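Local coordinates for protein insulinase family protease (Yersinia pestis, PDB 3GO9) that is probably a hydrolase of the insulinase (M16) family, whose members are typically zinc-dependent peptidases, at residues M80-F85 against L132-D137; S92-G97 against Y116-P121; V144-V149 against V194-L199. One frame throughout, in Å; residues are numbered along the deposited sequence.

Overall arrangement
Contact 1 lies on the same side of the chain's centre as each of the others. Contact 2 is the buried one: it packs the end of helix 87-95 on strand 114-120. Contacts 1 and 3 are partly buried and lie farther out. Contact 1 holds the loop after helix 70-80 on helix 125-140, and contact 3 joins the first turns of helices 146-153 and 196-206. Contacts 1 and 2 touch where Trp134 meets Trp94, Leu93 and Tyr116. Met80 and Ser81 of contact 1 pack on Thr148 of contact 3. Chemistry differs with place: a carboxylate gripped by serines in contact 1, leucine against indole in contact 2, valines with bridging water in contact 3.

Contact 1 (M80-F85 against L132-D137); sequences MSSASF and LAWLSD
The ring of Phe85 overlaps the edge of the Trp134 indole, which points at its face in an offset edge-to-face pair. The planes stand at 75°, and the Phe85 ring centroid is 5.9 Å from that of the Trp134 five-membered ring. The rim of Phe85 also meets helix 125-140: CE2 lies 3.6 Å from Trp134 N, and CZ touches Trp134 CB. Beside the rings, the carboxylate of Asp137 is held by three hydrogen bonds. The first torsion of Ser82 (chi1 -161°) swings OG to the Asp137 side, where Ser82 OG donates to the anti lone pair of Asp137 OD2 at 2.7 Å. Ser84 N reaches the same OD2 at 2.9 Å, on the syn side and 30° out of the carboxylate plane. Ser84 OG binds the syn lone pair of Asp137 OD1 at 2.7 Å. Both oxygens are thus engaged, which fixes the rotation of this buried acid and probably helps keep it ionised. Trp134 NE1 donates a hydrogen bond to Ala78 O, on helix 70-80. Residues Ser82 to Phe85 form a type I beta turn, so the arrangement is that of a helix-borne aspartate holding a turn between two helices of the M16 alpha/beta fold.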
loop_
_atom_site.group_PDB
_atom_site.type_symbol
_atom_site.label_atom_id
_atom_site.label_comp_id
_atom_site.label_asym_id
_atom_site.label_seq_id
_atom_site.Cartn_x
_atom_site.Cartn_y
_atom_site.Cartn_z
HETATM N N MSE A 80 -6.516 23.198 -12.301
HETATM C CA MSE A 80 -6.812 24.214 -13.296
HETATM C C MSE A 80 -6.916 25.553 -12.616
HETATM O O MSE A 80 -6.435 26.558 -13.132
HETATM C CB MSE A 80 -8.133 23.920 -14.003
HETATM C CG MSE A 80 -8.225 22.599 -14.669
HETATM SE SE MSE A 80 -6.955 22.359 -16.136
HETATM C CE MSE A 80 -5.498 21.695 -15.258
ATOM N N SER A 81 -7.592 25.591 -11.480
ATOM C CA SER A 81 -7.813 26.856 -10.809
ATOM C C SER A 81 -8.161 26.588 -9.373
ATOM O O SER A 81 -8.770 25.539 -9.068
ATOM C CB SER A 81 -8.902 27.658 -11.520
ATOM O OG SER A 81 -10.163 27.387 -11.013
ATOM N N SER A 82 -7.777 27.502 -8.490
ATOM C CA SER A 82 -8.087 27.339 -7.079
ATOM C C SER A 82 -8.455 28.684 -6.496
ATOM O O SER A 82 -7.782 29.682 -6.759
ATOM C CB SER A 82 -6.938 26.699 -6.345
ATOM O OG SER A 82 -7.302 26.134 -5.098
ATOM N N ALA A 83 -9.538 28.710 -5.738
ATOM C CA ALA A 83 -10.168 30.008 -5.376
ATOM C C ALA A 83 -9.220 31.002 -4.677
ATOM O O ALA A 83 -9.336 32.230 -4.908
ATOM C CB ALA A 83 -11.420 29.801 -4.532
ATOM N N SER A 84 -8.266 30.529 -3.885
ATOM C CA SER A 84 -7.378 31.391 -3.127
ATOM C C SER A 84 -6.133 31.813 -3.910
ATOM O O SER A 84 -5.271 32.497 -3.356
ATOM C CB SER A 84 -6.908 30.704 -1.865
ATOM O OG SER A 84 -7.989 30.351 -1.004
ATOM N N PHE A 85 -6.056 31.439 -5.170
ATOM C CA PHE A 85 -4.825 31.594 -5.951
ATOM C C PHE A 85 -5.034 32.301 -7.285
ATOM O O PHE A 85 -5.938 31.986 -8.046
ATOM C CB PHE A 85 -4.259 30.220 -6.314
ATOM C CG PHE A 85 -3.782 29.449 -5.142
ATOM C CD1 PHE A 85 -2.436 29.341 -4.860
ATOM C CD2 PHE A 85 -4.676 28.778 -4.314
ATOM C CE1 PHE A 85 -1.972 28.606 -3.762
ATOM C CE2 PHE A 85 -4.189 28.040 -3.193
ATOM C CZ PHE A 85 -2.834 27.999 -2.923
ATOM N N LEU A 132 -1.881 24.512 2.650
ATOM C CA LEU A 132 -3.121 24.358 3.381
ATOM C C LEU A 132 -4.285 25.068 2.699
ATOM O O LEU A 132 -5.439 24.577 2.762
ATOM C CB LEU A 132 -2.954 24.811 4.841
ATOM C CG LEU A 132 -2.002 23.990 5.715
ATOM C CD1 LEU A 132 -2.004 24.596 7.129
ATOM C CD2 LEU A 132 -2.404 22.510 5.812
ATOM N N ALA A 133 -4.001 26.197 2.025
ATOM C CA ALA A 133 -5.019 26.952 1.325
ATOM C C ALA A 133 -5.484 26.149 0.096
ATOM O O ALA A 133 -6.705 26.071 -0.168
ATOM C CB ALA A 133 -4.455 28.275 0.959
ATOM N N TRP A 134 -4.544 25.525 -0.618
ATOM C CA TRP A 134 -4.885 24.733 -1.783
ATOM C C TRP A 134 -5.733 23.538 -1.334
ATOM O O TRP A 134 -6.733 23.189 -1.941
ATOM C CB TRP A 134 -3.660 24.240 -2.567
ATOM C CG TRP A 134 -4.031 23.554 -3.840
ATOM C CD1 TRP A 134 -4.377 24.161 -5.021
ATOM C CD2 TRP A 134 -4.184 22.133 -4.064
ATOM N NE1 TRP A 134 -4.689 23.200 -5.971
ATOM C CE2 TRP A 134 -4.552 21.961 -5.404
ATOM C CE3 TRP A 134 -4.029 20.994 -3.257
ATOM C CZ2 TRP A 134 -4.775 20.719 -5.953
ATOM C CZ3 TRP A 134 -4.209 19.729 -3.836
ATOM C CH2 TRP A 134 -4.604 19.625 -5.176
ATOM N N LEU A 135 -5.332 22.911 -0.240
ATOM C CA LEU A 135 -6.029 21.712 0.237
ATOM C C LEU A 135 -7.431 22.078 0.767
ATOM O O LEU A 135 -8.388 21.301 0.570
ATOM C CB LEU A 135 -5.254 20.991 1.322
ATOM C CG LEU A 135 -3.981 20.296 0.821
ATOM C CD1 LEU A 135 -3.065 19.930 2.010
ATOM C CD2 LEU A 135 -4.273 19.061 -0.004
ATOM N N SER A 136 -7.547 23.212 1.445
ATOM C CA SER A 136 -8.894 23.691 1.911
ATOM C C SER A 136 -9.785 24.202 0.797
ATOM O O SER A 136 -11.002 23.961 0.813
ATOM C CB SER A 136 -8.787 24.640 3.089
ATOM O OG SER A 136 -8.005 25.781 2.812
ATOM N N ASP A 137 -9.211 24.870 -0.187
ATOM C CA ASP A 137 -9.950 25.186 -1.424
ATOM C C ASP A 137 -10.490 23.902 -2.046
ATOM O O ASP A 137 -11.658 23.825 -2.447
ATOM C CB ASP A 137 -9.055 25.866 -2.493
ATOM C CG ASP A 137 -8.661 27.312 -2.209
ATOM O OD1 ASP A 137 -9.176 27.959 -1.247
ATOM O OD2 ASP A 137 -7.861 27.819 -3.070
#

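Contact 2 (S92-G97 against Y116-P121); sequences SLWQQG and YSLSLP
Helix 87-95 of the M16 domain packs here on strand 114-120 of the mixed sheet, and the loop at its end runs beside the strand. The main side-chain contact joins Trp94 and Leu118. Leu118 CD2 sits over one face of the indole as a CH-pi contact. It is 3.6 Å from the centroid of the Trp94 six-membered ring and 19° off the ring normal. The methyl is displaced toward the rim, and its nearest atom is Trp94 CH2 at 3.4 Å. In Leu118 the first torsion carries CG toward the indole, and the second turns the CD2 branch over it. The two side chains cross at about a right angle. Ser117 O meets the edge of the same indole, 3.5 Å from Trp94 CH2. Leu93 CD1 adds apolar contacts with Leu118 CD2 and with Leu120 CD2, the latter at 4.2 Å.

Strand 114-120 runs antiparallel to strand 50-56 in the sheet, and Leu118 and Leu120 pair through their backbones with Leu52 and Ile50. From the loop after the helix, Gly97 O accepts from Ser119 N at 2.9 Å, with an N-H...O angle of 156°. The donor stands 57° out of the carbonyl plane. Gly97 CA lies 3.1 Å from Ser119 O in a CA-H...O contact. Arg49 NH2 also donates to Ser119 O. Gln96 O packs on Pro121 CD at 3.5 Å. The Gln96 side chain turns back on the end of helix 87-95, where NE2 donates to Ser92 O, while OE1 accepts from Arg124. Ser119 OG is hydrogen-bonded to Glu51, and the serine side chain also packs on Asp99, a ligand of the zinc site completed by Glu101, Asp387 and Asp389.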
loop_
_atom_site.group_PDB
_atom_site.type_symbol
_atom_site.label_atom_id
_atom_site.label_comp_id
_atom_site.label_asym_id
_atom_site.label_seq_id
_atom_site.Cartn_x
_atom_site.Cartn_y
_atom_site.Cartn_z
ATOM N N SER A 92 3.269 28.586 -8.846
ATOM C CA SER A 92 4.409 28.702 -7.918
ATOM C C SER A 92 4.346 27.581 -6.838
ATOM O O SER A 92 5.361 26.952 -6.528
ATOM C CB SER A 92 4.478 30.083 -7.286
ATOM O OG SER A 92 5.399 30.109 -6.195
ATOM N N LEU A 93 3.160 27.328 -6.299
ATOM C CA LEU A 93 3.021 26.273 -5.304
ATOM C C LEU A 93 3.461 24.942 -5.873
ATOM O O LEU A 93 4.248 24.223 -5.241
ATOM C CB LEU A 93 1.590 26.152 -4.771
ATOM C CG LEU A 93 1.292 24.935 -3.937
ATOM C CD1 LEU A 93 2.104 24.910 -2.638
ATOM C CD2 LEU A 93 -0.244 24.942 -3.601
ATOM N N TRP A 94 2.908 24.579 -7.036
ATOM C CA TRP A 94 3.124 23.248 -7.569
ATOM C C TRP A 94 4.553 23.037 -8.114
ATOM O O TRP A 94 5.073 21.957 -8.048
ATOM C CB TRP A 94 2.037 22.881 -8.554
ATOM C CG TRP A 94 0.820 22.502 -7.828
ATOM C CD1 TRP A 94 -0.322 23.219 -7.663
ATOM C CD2 TRP A 94 0.654 21.302 -7.085
ATOM N NE1 TRP A 94 -1.203 22.522 -6.861
ATOM C CE2 TRP A 94 -0.620 21.341 -6.495
ATOM C CE3 TRP A 94 1.472 20.192 -6.852
ATOM C CZ2 TRP A 94 -1.111 20.288 -5.703
ATOM C CZ3 TRP A 94 0.981 19.150 -6.070
ATOM C CH2 TRP A 94 -0.267 19.200 -5.539
ATOM N N GLN A 95 5.206 24.101 -8.561
ATOM C CA GLN A 95 6.612 24.047 -8.877
ATOM C C GLN A 95 7.511 23.779 -7.707
ATOM O O GLN A 95 8.669 23.405 -7.902
ATOM C CB GLN A 95 7.074 25.344 -9.554
ATOM C CG GLN A 95 6.583 25.383 -10.983
ATOM C CD GLN A 95 7.017 26.565 -11.759
ATOM O OE1 GLN A 95 7.186 27.658 -11.230
ATOM N NE2 GLN A 95 7.137 26.378 -13.068
ATOM N N GLN A 96 6.992 23.974 -6.505
ATOM C CA GLN A 96 7.759 23.759 -5.280
ATOM C C GLN A 96 7.027 22.751 -4.398
ATOM O O GLN A 96 7.256 22.694 -3.184
ATOM C CB GLN A 96 7.907 25.082 -4.549
ATOM C CG GLN A 96 8.656 26.155 -5.350
ATOM C CD GLN A 96 8.602 27.525 -4.661
ATOM O OE1 GLN A 96 9.553 27.918 -3.994
ATOM N NE2 GLN A 96 7.518 28.281 -4.888
ATOM N N GLY A 97 6.195 21.905 -4.994
ATOM C CA GLY A 97 5.379 21.005 -4.193
ATOM C C GLY A 97 5.552 19.533 -4.429
ATOM O O GLY A 97 4.696 18.752 -3.998
ATOM N N TYR A 116 -4.567 13.325 -2.040
ATOM C CA TYR A 116 -3.857 14.526 -2.486
ATOM C C TYR A 116 -2.505 14.588 -1.794
ATOM O O TYR A 116 -2.418 14.360 -0.596
ATOM C CB TYR A 116 -4.646 15.793 -2.138
ATOM C CG TYR A 116 -5.961 15.900 -2.901
ATOM C CD1 TYR A 116 -6.001 16.431 -4.131
ATOM C CD2 TYR A 116 -7.154 15.380 -2.374
ATOM C CE1 TYR A 116 -7.194 16.590 -4.807
ATOM C CE2 TYR A 116 -8.354 15.447 -3.109
ATOM C CZ TYR A 116 -8.354 16.077 -4.304
ATOM O OH TYR A 116 -9.474 16.175 -5.129
ATOM N N SER A 117 -1.449 14.960 -2.536
ATOM C CA SER A 117 -0.102 14.925 -1.989
ATOM C C SER A 117 0.660 16.188 -2.339
ATOM O O SER A 117 0.776 16.538 -3.525
ATOM C CB SER A 117 0.699 13.722 -2.494
ATOM O OG SER A 117 0.092 12.444 -2.216
ATOM N N LEU A 118 1.247 16.805 -1.324
ATOM C CA LEU A 118 2.184 17.920 -1.474
ATOM C C LEU A 118 3.463 17.644 -0.661
ATOM O O LEU A 118 3.426 17.048 0.429
ATOM C CB LEU A 118 1.561 19.239 -1.040
ATOM C CG LEU A 118 0.655 19.885 -2.083
ATOM C CD1 LEU A 118 -0.404 20.812 -1.515
ATOM C CD2 LEU A 118 1.545 20.704 -3.034
ATOM N N SER A 119 4.605 18.085 -1.175
ATOM C CA SER A 119 5.902 17.920 -0.543
ATOM C C SER A 119 6.568 19.283 -0.650
ATOM O O SER A 119 6.833 19.728 -1.786
ATOM C CB SER A 119 6.751 16.899 -1.341
ATOM O OG SER A 119 8.114 16.876 -0.880
ATOM N N LEU A 120 6.765 19.953 0.477
ATOM C CA LEU A 120 7.209 21.329 0.504
ATOM C C LEU A 120 8.642 21.390 0.965
ATOM O O LEU A 120 9.108 20.603 1.793
ATOM C CB LEU A 120 6.377 22.159 1.486
ATOM C CG LEU A 120 4.885 22.078 1.321
ATOM C CD1 LEU A 120 4.194 22.937 2.374
ATOM C CD2 LEU A 120 4.505 22.501 -0.097
ATOM N N PRO A 121 9.375 22.402 0.506
ATOM C CA PRO A 121 10.677 22.525 1.094
ATOM C C PRO A 121 10.627 22.865 2.558
ATOM O O PRO A 121 9.689 23.467 3.042
ATOM C CB PRO A 121 11.321 23.693 0.319
ATOM C CG PRO A 121 10.295 24.149 -0.632
ATOM C CD PRO A 121 8.984 23.570 -0.269
#

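Contact 3 (V144-V149 against V194-L199); sequences VSEQTV and VDVEKL
Val196 points into the opposing segment and meets it with both methyls. Val196 CG1 rests on the backbone where helix 146-153 begins, 3.8 Å from Ser145 C, and it also touches Val144 CG1. Val196 CG2 turns to Glu146 and Val149. Val149 and Val196 come tip to tip, with Val149 CG2 4.0 Å from Val196 CG2. Leu199 approaches Val149 in the same manner: Leu199 CD2 is 3.8 Å from Val149 CG2. Leu199 CD2 also lies 3.8 Å from Val144 CG1, but here the side chains pass at a slant. Val149 CG1 leans on Val194 CB at 4.1 Å, again aslant. Val149 CG1 is anti to the backbone N (chi1 172°), which sends this branch to Val194 and the CG2 branch to Val196 and Leu199. Phe70 and Leu74 of helix 70-80 also pack on Leu199, and Leu77 packs on Val144.

Glu146 crosses Val196 at the exposed border. Its chain bends at chi2 (-81°), which lays the carboxylate alongside Val196 CG2, with Glu146 OE2 3.6 Å from that methyl. Both helix starts are capped. Ser145 and Thr148 form a capping box, and Asp195 OD2 accepts from Lys198 N. Two waters join the Glu146 carboxylate to the other segment. One donates to Glu146 OE1 and accepts from Val196 N, which is 3.0 Å from it. The other donates to Glu146 OE2 and, weakly, to Val194 O. The direct contact is therefore mainly methyl packing between two helix N-termini, and the polar link at its border runs through water, from the carboxylate to Val196 N and Val194 O.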
loop_
_atom_site.group_PDB
_atom_site.type_symbol
_atom_site.label_atom_id
_atom_site.label_comp_id
_atom_site.label_asym_id
_atom_site.label_seq_id
_atom_site.Cartn_x
_atom_site.Cartn_y
_atom_site.Cartn_z
ATOM N N VAL A 144 -15.645 24.196 -9.727
ATOM C CA VAL A 144 -16.331 23.296 -10.634
ATOM C C VAL A 144 -17.253 24.179 -11.484
ATOM O O VAL A 144 -18.256 24.688 -11.014
ATOM C CB VAL A 144 -17.163 22.234 -9.864
ATOM C CG1 VAL A 144 -17.797 21.237 -10.869
ATOM C CG2 VAL A 144 -16.292 21.500 -8.825
ATOM N N SER A 145 -16.855 24.409 -12.713
ATOM C CA SER A 145 -17.636 25.226 -13.611
ATOM C C SER A 145 -17.497 24.721 -15.006
ATOM O O SER A 145 -16.640 23.884 -15.291
ATOM C CB SER A 145 -17.140 26.671 -13.541
ATOM O OG SER A 145 -15.837 26.779 -14.097
ATOM N N GLU A 146 -18.327 25.233 -15.933
ATOM C CA GLU A 146 -18.170 24.843 -17.337
ATOM C C GLU A 146 -16.761 25.161 -17.815
ATOM O O GLU A 146 -16.139 24.396 -18.554
ATOM C CB GLU A 146 -19.193 25.581 -18.210
ATOM C CG GLU A 146 -20.645 25.234 -17.930
ATOM C CD GLU A 146 -21.149 23.930 -18.581
ATOM O OE1 GLU A 146 -22.352 23.632 -18.358
ATOM O OE2 GLU A 146 -20.388 23.202 -19.295
ATOM N N GLN A 147 -16.242 26.284 -17.351
ATOM C CA GLN A 147 -14.914 26.755 -17.739
ATOM C C GLN A 147 -13.796 25.825 -17.250
ATOM O O GLN A 147 -12.908 25.461 -18.017
ATOM C CB GLN A 147 -14.676 28.181 -17.231
ATOM C CG GLN A 147 -15.545 29.244 -17.894
ATOM C CD GLN A 147 -17.044 29.075 -17.581
ATOM O OE1 GLN A 147 -17.434 28.831 -16.420
ATOM N NE2 GLN A 147 -17.883 29.182 -18.625
ATOM N N THR A 148 -13.832 25.442 -15.980
ATOM C CA THR A 148 -12.761 24.592 -15.461
ATOM C C THR A 148 -12.864 23.163 -16.000
ATOM O O THR A 148 -11.859 22.488 -16.231
ATOM C CB THR A 148 -12.708 24.553 -13.891
ATOM O OG1 THR A 148 -13.906 24.004 -13.328
ATOM C CG2 THR A 148 -12.475 25.941 -13.299
ATOM N N VAL A 149 -14.097 22.686 -16.164
ATOM C CA VAL A 149 -14.332 21.345 -16.734
ATOM C C VAL A 149 -13.817 21.279 -18.183
ATOM O O VAL A 149 -13.076 20.401 -18.538
ATOM C CB VAL A 149 -15.801 20.914 -16.587
ATOM C CG1 VAL A 149 -16.048 19.631 -17.348
ATOM C CG2 VAL A 149 -16.142 20.699 -15.087
ATOM N N VAL A 194 -20.370 16.866 -20.156
ATOM C CA VAL A 194 -20.478 16.684 -18.700
ATOM C C VAL A 194 -21.593 17.560 -18.199
ATOM O O VAL A 194 -21.665 18.755 -18.537
ATOM C CB VAL A 194 -19.166 17.094 -17.999
ATOM C CG1 VAL A 194 -19.322 17.031 -16.441
ATOM C CG2 VAL A 194 -18.020 16.200 -18.469
ATOM N N ASP A 195 -22.443 16.977 -17.356
ATOM C CA ASP A 195 -23.448 17.706 -16.648
ATOM C C ASP A 195 -22.752 18.309 -15.441
ATOM O O ASP A 195 -22.512 17.600 -14.449
ATOM C CB ASP A 195 -24.534 16.724 -16.225
ATOM C CG ASP A 195 -25.669 17.395 -15.503
ATOM O OD1 ASP A 195 -26.760 16.807 -15.529
ATOM O OD2 ASP A 195 -25.492 18.470 -14.915
ATOM N N VAL A 196 -22.321 19.568 -15.593
ATOM C CA VAL A 196 -21.492 20.222 -14.582
ATOM C C VAL A 196 -22.283 20.332 -13.264
ATOM O O VAL A 196 -21.720 20.186 -12.172
ATOM C CB VAL A 196 -20.929 21.584 -15.089
ATOM C CG1 VAL A 196 -20.296 22.355 -13.993
ATOM C CG2 VAL A 196 -19.936 21.354 -16.286
ATOM N N GLU A 197 -23.608 20.505 -13.363
ATOM C CA GLU A 197 -24.416 20.593 -12.148
ATOM C C GLU A 197 -24.381 19.269 -11.362
ATOM O O GLU A 197 -24.257 19.281 -10.129
ATOM C CB GLU A 197 -25.841 21.027 -12.483
ATOM C CG GLU A 197 -25.890 22.466 -13.085
ATOM C CD GLU A 197 -25.436 23.523 -12.107
ATOM O OE1 GLU A 197 -25.693 23.369 -10.887
ATOM O OE2 GLU A 197 -24.825 24.520 -12.558
ATOM N N LYS A 198 -24.425 18.162 -12.064
ATOM C CA LYS A 198 -24.406 16.847 -11.435
ATOM C C LYS A 198 -23.021 16.593 -10.833
ATOM O O LYS A 198 -22.888 15.967 -9.778
ATOM C CB LYS A 198 -24.734 15.730 -12.393
ATOM C CG LYS A 198 -24.976 14.414 -11.672
ATOM C CD LYS A 198 -25.661 13.379 -12.534
ATOM C CE LYS A 198 -27.199 13.475 -12.388
ATOM N NZ LYS A 198 -27.847 12.225 -12.869
ATOM N N LEU A 199 -22.002 17.055 -11.527
ATOM C CA LEU A 199 -20.641 16.942 -10.982
ATOM C C LEU A 199 -20.510 17.699 -9.655
ATOM O O LEU A 199 -19.872 17.210 -8.723
ATOM C CB LEU A 199 -19.649 17.394 -12.037
ATOM C CG LEU A 199 -18.170 17.363 -11.664
ATOM C CD1 LEU A 199 -17.644 15.975 -11.287
ATOM C CD2 LEU A 199 -17.322 17.945 -12.753
HETATM O O HOH W 1 -23.406 21.451 -17.703
HETATM O O HOH W 2 -20.054 20.940 -20.587
#